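Putative Fe-S biosynthesis protein (Lactobacillus salivarius, PDB 2P2E) is of unknown function but probably takes part in the assembly of iron-sulphur clusters. Local coordinates at residues 25-34 / 74-85. Numbering follows the deposited sequence.
Sequences VLLLDFDDGV and KFYYKGYSKMYM
The ammonium group of K78 sits in the turn that follows strand 25-30, where it donates to F30 O at 2.6 Å, to V34 O, and to D32 OD1 at 2.9 Å in a salt bridge. A weaker salt bridge, 3.2 Å from K78 NZ to D29 OD1, adds a second carboxylate. K78 reaches this spot because its chain, otherwise extended beyond CG, bends at chi3 (-74°). D32 is gripped at both oxygens: OD1 also takes V34 N, closing an Asx turn, with the two donors on opposite faces of the carboxylate, while OD2 offers its syn lone pair to Y80 OH at 2.7 Å. That carboxylate lies nearly coplanar with the Y80 ring, 16° between planes. With an alanine at D32, Y80 OH and V34 N would probably lose their acceptors, and K78 would be left with the weaker salt bridge to D29.

Alongside, the F30 and Y84 rings run near parallel at 20° but slid apart, Y84 CD2 lying over the rim of one F30 face; F49 meets F30 edge-to-face. S81 CB packs on F30 CB, and S81 OG donates to K78 O.

Further back, strands 25-30 and 75-77 pair in parallel around L27 and Y76: Y76 N donates to L26 O and L28 N to Y76 O, both at 2.9 Å. L27 CD2 packs on Y76 CB, and M85 CE meets L28 CD2 tip to tip. In the mixed sheet, strand 25-30 lies between 75-77 and the antiparallel strand 49-55, so the K78 site is at the end of a parallel pair.

D29 is itself held by Y64 OH and R50. The bonds from K78 and Y80 tie the segment after strand 75-77 to the turn at D32. The oxygens gathered around K78 would probably favour its charged form.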
loop_
_atom_site.group_PDB
_atom_site.type_symbol
_atom_site.label_atom_id
_atom_site.label_comp_id
_atom_site.label_asym_id
_atom_site.label_seq_id
_atom_site.Cartn_x
_atom_site.Cartn_y
_atom_site.Cartn_z
ATOM N N VAL A 25 -5.025 -2.906 9.160
ATOM C CA VAL A 25 -5.381 -3.109 7.763
ATOM C C VAL A 25 -4.384 -2.343 6.886
ATOM O O VAL A 25 -3.968 -1.240 7.218
ATOM C CB VAL A 25 -6.817 -2.588 7.475
ATOM C CG1 VAL A 25 -7.122 -2.643 5.985
ATOM C CG2 VAL A 25 -7.826 -3.412 8.245
ATOM N N LEU A 26 -3.997 -2.938 5.764
ATOM C CA LEU A 26 -3.053 -2.311 4.850
ATOM C C LEU A 26 -3.728 -1.707 3.635
ATOM O O LEU A 26 -4.650 -2.291 3.062
ATOM C CB LEU A 26 -2.018 -3.326 4.381
ATOM C CG LEU A 26 -1.027 -3.780 5.445
ATOM C CD1 LEU A 26 -0.104 -4.815 4.878
ATOM C CD2 LEU A 26 -0.239 -2.591 5.926
ATOM N N LEU A 27 -3.250 -0.535 3.241
ATOM C CA LEU A 27 -3.798 0.137 2.089
ATOM C C LEU A 27 -2.719 0.531 1.097
ATOM O O LEU A 27 -1.658 1.029 1.477
ATOM C CB LEU A 27 -4.541 1.397 2.510
ATOM C CG LEU A 27 -5.574 1.298 3.623
ATOM C CD1 LEU A 27 -6.128 2.692 3.856
ATOM C CD2 LEU A 27 -6.683 0.328 3.258
ATOM N N LEU A 28 -2.986 0.286 -0.178
ATOM C CA LEU A 28 -2.075 0.700 -1.226
ATOM C C LEU A 28 -2.777 1.962 -1.697
ATOM O O LEU A 28 -3.700 1.916 -2.506
ATOM C CB LEU A 28 -2.021 -0.329 -2.343
ATOM C CG LEU A 28 -1.127 0.069 -3.513
ATOM C CD1 LEU A 28 0.276 0.444 -3.036
ATOM C CD2 LEU A 28 -1.061 -1.091 -4.468
ATOM N N ASP A 29 -2.347 3.089 -1.153
ATOM C CA ASP A 29 -2.958 4.363 -1.460
ATOM C C ASP A 29 -2.380 5.107 -2.647
ATOM O O ASP A 29 -1.181 5.073 -2.900
ATOM C CB ASP A 29 -2.893 5.254 -0.211
ATOM C CG ASP A 29 -3.417 6.654 -0.454
ATOM O OD1 ASP A 29 -4.559 6.782 -0.944
ATOM O OD2 ASP A 29 -2.693 7.626 -0.144
ATOM N N PHE A 30 -3.264 5.759 -3.391
ATOM C CA PHE A 30 -2.852 6.585 -4.509
ATOM C C PHE A 30 -3.054 7.981 -3.924
ATOM O O PHE A 30 -4.179 8.444 -3.740
ATOM C CB PHE A 30 -3.745 6.368 -5.727
ATOM C CG PHE A 30 -3.180 6.950 -6.977
ATOM C CD1 PHE A 30 -1.938 6.525 -7.447
ATOM C CD2 PHE A 30 -3.849 7.953 -7.663
ATOM C CE1 PHE A 30 -1.363 7.097 -8.575
ATOM C CE2 PHE A 30 -3.286 8.534 -8.793
ATOM C CZ PHE A 30 -2.038 8.102 -9.249
ATOM N N ASP A 31 -1.940 8.621 -3.599
ATOM C CA ASP A 31 -1.926 9.932 -2.974
ATOM C C ASP A 31 -2.391 11.040 -3.890
ATOM O O ASP A 31 -1.575 11.702 -4.511
ATOM C CB ASP A 31 -0.513 10.232 -2.493
ATOM C CG ASP A 31 -0.484 11.311 -1.465
ATOM O OD1 ASP A 31 -1.552 11.911 -1.230
ATOM O OD2 ASP A 31 0.596 11.561 -0.890
ATOM N N ASP A 32 -3.697 11.259 -3.964
ATOM C CA ASP A 32 -4.235 12.292 -4.841
ATOM C C ASP A 32 -5.223 13.202 -4.124
ATOM O O ASP A 32 -5.871 14.049 -4.740
ATOM C CB ASP A 32 -4.915 11.644 -6.048
ATOM C CG ASP A 32 -5.919 10.581 -5.646
ATOM O OD1 ASP A 32 -6.303 10.545 -4.459
ATOM O OD2 ASP A 32 -6.331 9.790 -6.516
ATOM N N GLY A 33 -5.344 13.023 -2.817
ATOM C CA GLY A 33 -6.254 13.855 -2.063
ATOM C C GLY A 33 -7.669 13.321 -2.028
ATOM O O GLY A 33 -8.512 13.855 -1.312
ATOM N N VAL A 34 -7.945 12.280 -2.805
ATOM C CA VAL A 34 -9.281 11.701 -2.807
ATOM C C VAL A 34 -9.418 10.663 -1.673
ATOM O O VAL A 34 -8.540 9.815 -1.470
ATOM C CB VAL A 34 -9.597 11.033 -4.168
ATOM C CG1 VAL A 34 -11.038 10.553 -4.191
ATOM C CG2 VAL A 34 -9.363 12.016 -5.295
ATOM N N LYS A 74 -4.304 -9.047 3.063
ATOM C CA LYS A 74 -4.961 -8.196 2.089
ATOM C C LYS A 74 -4.440 -6.775 2.032
ATOM O O LYS A 74 -3.889 -6.263 2.994
ATOM C CB LYS A 74 -6.459 -8.154 2.372
ATOM C CG LYS A 74 -7.211 -9.343 1.843
ATOM C CD LYS A 74 -8.674 -9.286 2.250
ATOM C CE LYS A 74 -9.466 -10.409 1.608
ATOM N NZ LYS A 74 -8.901 -11.745 1.952
ATOM N N PHE A 75 -4.642 -6.157 0.877
ATOM C CA PHE A 75 -4.268 -4.775 0.600
ATOM C C PHE A 75 -5.513 -4.129 0.033
ATOM O O PHE A 75 -6.043 -4.603 -0.968
ATOM C CB PHE A 75 -3.194 -4.710 -0.474
ATOM C CG PHE A 75 -1.802 -4.809 0.045
ATOM C CD1 PHE A 75 -1.197 -3.714 0.649
ATOM C CD2 PHE A 75 -1.066 -5.983 -0.115
ATOM C CE1 PHE A 75 0.132 -3.786 1.088
ATOM C CE2 PHE A 75 0.262 -6.066 0.321
ATOM C CZ PHE A 75 0.860 -4.972 0.917
ATOM N N TYR A 76 -5.995 -3.065 0.657
ATOM C CA TYR A 76 -7.178 -2.399 0.141
ATOM C C TYR A 76 -6.740 -1.211 -0.681
ATOM O O TYR A 76 -5.696 -0.632 -0.419
ATOM C CB TYR A 76 -8.075 -1.964 1.296
ATOM C CG TYR A 76 -8.747 -3.142 1.935
ATOM C CD1 TYR A 76 -9.969 -3.601 1.471
ATOM C CD2 TYR A 76 -8.126 -3.848 2.958
ATOM C CE1 TYR A 76 -10.557 -4.732 2.006
ATOM C CE2 TYR A 76 -8.705 -4.986 3.504
ATOM C CZ TYR A 76 -9.922 -5.420 3.021
ATOM O OH TYR A 76 -10.505 -6.538 3.570
ATOM N N TYR A 77 -7.524 -0.857 -1.689
ATOM C CA TYR A 77 -7.181 0.278 -2.532
ATOM C C TYR A 77 -8.411 0.915 -3.156
ATOM O O TYR A 77 -9.467 0.286 -3.277
ATOM C CB TYR A 77 -6.208 -0.149 -3.633
ATOM C CG TYR A 77 -6.808 -1.062 -4.662
ATOM C CD1 TYR A 77 -7.172 -0.587 -5.920
ATOM C CD2 TYR A 77 -7.007 -2.407 -4.382
ATOM C CE1 TYR A 77 -7.718 -1.433 -6.880
ATOM C CE2 TYR A 77 -7.558 -3.263 -5.331
ATOM C CZ TYR A 77 -7.906 -2.769 -6.575
ATOM O OH TYR A 77 -8.433 -3.625 -7.500
ATOM N N LYS A 78 -8.264 2.173 -3.552
ATOM C CA LYS A 78 -9.361 2.894 -4.167
ATOM C C LYS A 78 -9.566 2.305 -5.547
ATOM O O LYS A 78 -8.635 2.233 -6.346
ATOM C CB LYS A 78 -9.028 4.381 -4.239
ATOM C CG LYS A 78 -8.876 5.001 -2.864
ATOM C CD LYS A 78 -8.526 6.472 -2.912
ATOM C CE LYS A 78 -7.092 6.698 -3.319
ATOM N NZ LYS A 78 -6.662 8.093 -3.013
ATOM N N GLY A 79 -10.787 1.855 -5.810
ATOM C CA GLY A 79 -11.093 1.257 -7.093
ATOM C C GLY A 79 -10.415 1.904 -8.281
ATOM O O GLY A 79 -9.584 1.286 -8.933
ATOM N N TYR A 80 -10.749 3.162 -8.542
ATOM C CA TYR A 80 -10.198 3.896 -9.675
ATOM C C TYR A 80 -8.696 3.821 -9.887
ATOM O O TYR A 80 -8.247 3.725 -11.018
ATOM C CB TYR A 80 -10.618 5.363 -9.602
ATOM C CG TYR A 80 -10.006 6.146 -8.466
ATOM C CD1 TYR A 80 -8.836 6.874 -8.649
ATOM C CD2 TYR A 80 -10.623 6.197 -7.219
ATOM C CE1 TYR A 80 -8.295 7.643 -7.623
ATOM C CE2 TYR A 80 -10.093 6.967 -6.182
ATOM C CZ TYR A 80 -8.930 7.689 -6.396
ATOM O OH TYR A 80 -8.424 8.479 -5.389
ATOM N N SER A 81 -7.910 3.870 -8.823
ATOM C CA SER A 81 -6.462 3.825 -8.990
ATOM C C SER A 81 -6.004 2.529 -9.641
ATOM O O SER A 81 -4.838 2.375 -9.989
ATOM C CB SER A 81 -5.755 4.027 -7.644
ATOM O OG SER A 81 -6.264 3.155 -6.659
ATOM N N LYS A 82 -6.937 1.608 -9.818
ATOM C CA LYS A 82 -6.650 0.319 -10.434
ATOM C C LYS A 82 -6.028 0.549 -11.803
ATOM O O LYS A 82 -5.251 -0.276 -12.290
ATOM C CB LYS A 82 -7.953 -0.465 -10.576
ATOM C CG LYS A 82 -7.811 -1.907 -10.991
ATOM C CD LYS A 82 -9.189 -2.583 -10.960
ATOM C CE LYS A 82 -9.112 -4.083 -11.285
ATOM N NZ LYS A 82 -10.467 -4.732 -11.242
HETATM N N MSE A 83 -6.375 1.680 -12.414
HETATM C CA MSE A 83 -5.876 2.023 -13.740
HETATM C C MSE A 83 -4.386 2.331 -13.730
HETATM O O MSE A 83 -3.732 2.330 -14.778
HETATM C CB MSE A 83 -6.648 3.219 -14.311
HETATM C CG MSE A 83 -6.376 4.552 -13.630
HETATM SE SE MSE A 83 -7.386 6.025 -14.458
HETATM C CE MSE A 83 -6.703 5.850 -16.285
ATOM N N TYR A 84 -3.848 2.584 -12.542
ATOM C CA TYR A 84 -2.434 2.896 -12.420
ATOM C C TYR A 84 -1.623 1.697 -11.966
ATOM O O TYR A 84 -0.408 1.783 -11.792
ATOM C CB TYR A 84 -2.235 4.047 -11.444
ATOM C CG TYR A 84 -2.826 5.327 -11.940
ATOM C CD1 TYR A 84 -2.456 5.847 -13.174
ATOM C CD2 TYR A 84 -3.767 6.015 -11.189
ATOM C CE1 TYR A 84 -3.015 7.026 -13.651
ATOM C CE2 TYR A 84 -4.331 7.200 -11.659
ATOM C CZ TYR A 84 -3.954 7.698 -12.889
ATOM O OH TYR A 84 -4.538 8.847 -13.374
HETATM N N MSE A 85 -2.294 0.568 -11.796
HETATM C CA MSE A 85 -1.610 -0.621 -11.338
HETATM C C MSE A 85 -1.401 -1.663 -12.419
HETATM O O MSE A 85 -1.723 -1.457 -13.583
HETATM C CB MSE A 85 -2.379 -1.223 -10.161
HETATM C CG MSE A 85 -2.556 -0.262 -8.996
HETATM SE SE MSE A 85 -3.795 -0.949 -7.657
HETATM C CE MSE A 85 -3.853 0.598 -6.467
HETATM O O HOH W 1 -4.445 -6.020 5.410
HETATM O O HOH W 2 -5.320 3.476 -4.070
HETATM O O HOH W 3 -5.313 9.585 -0.762
#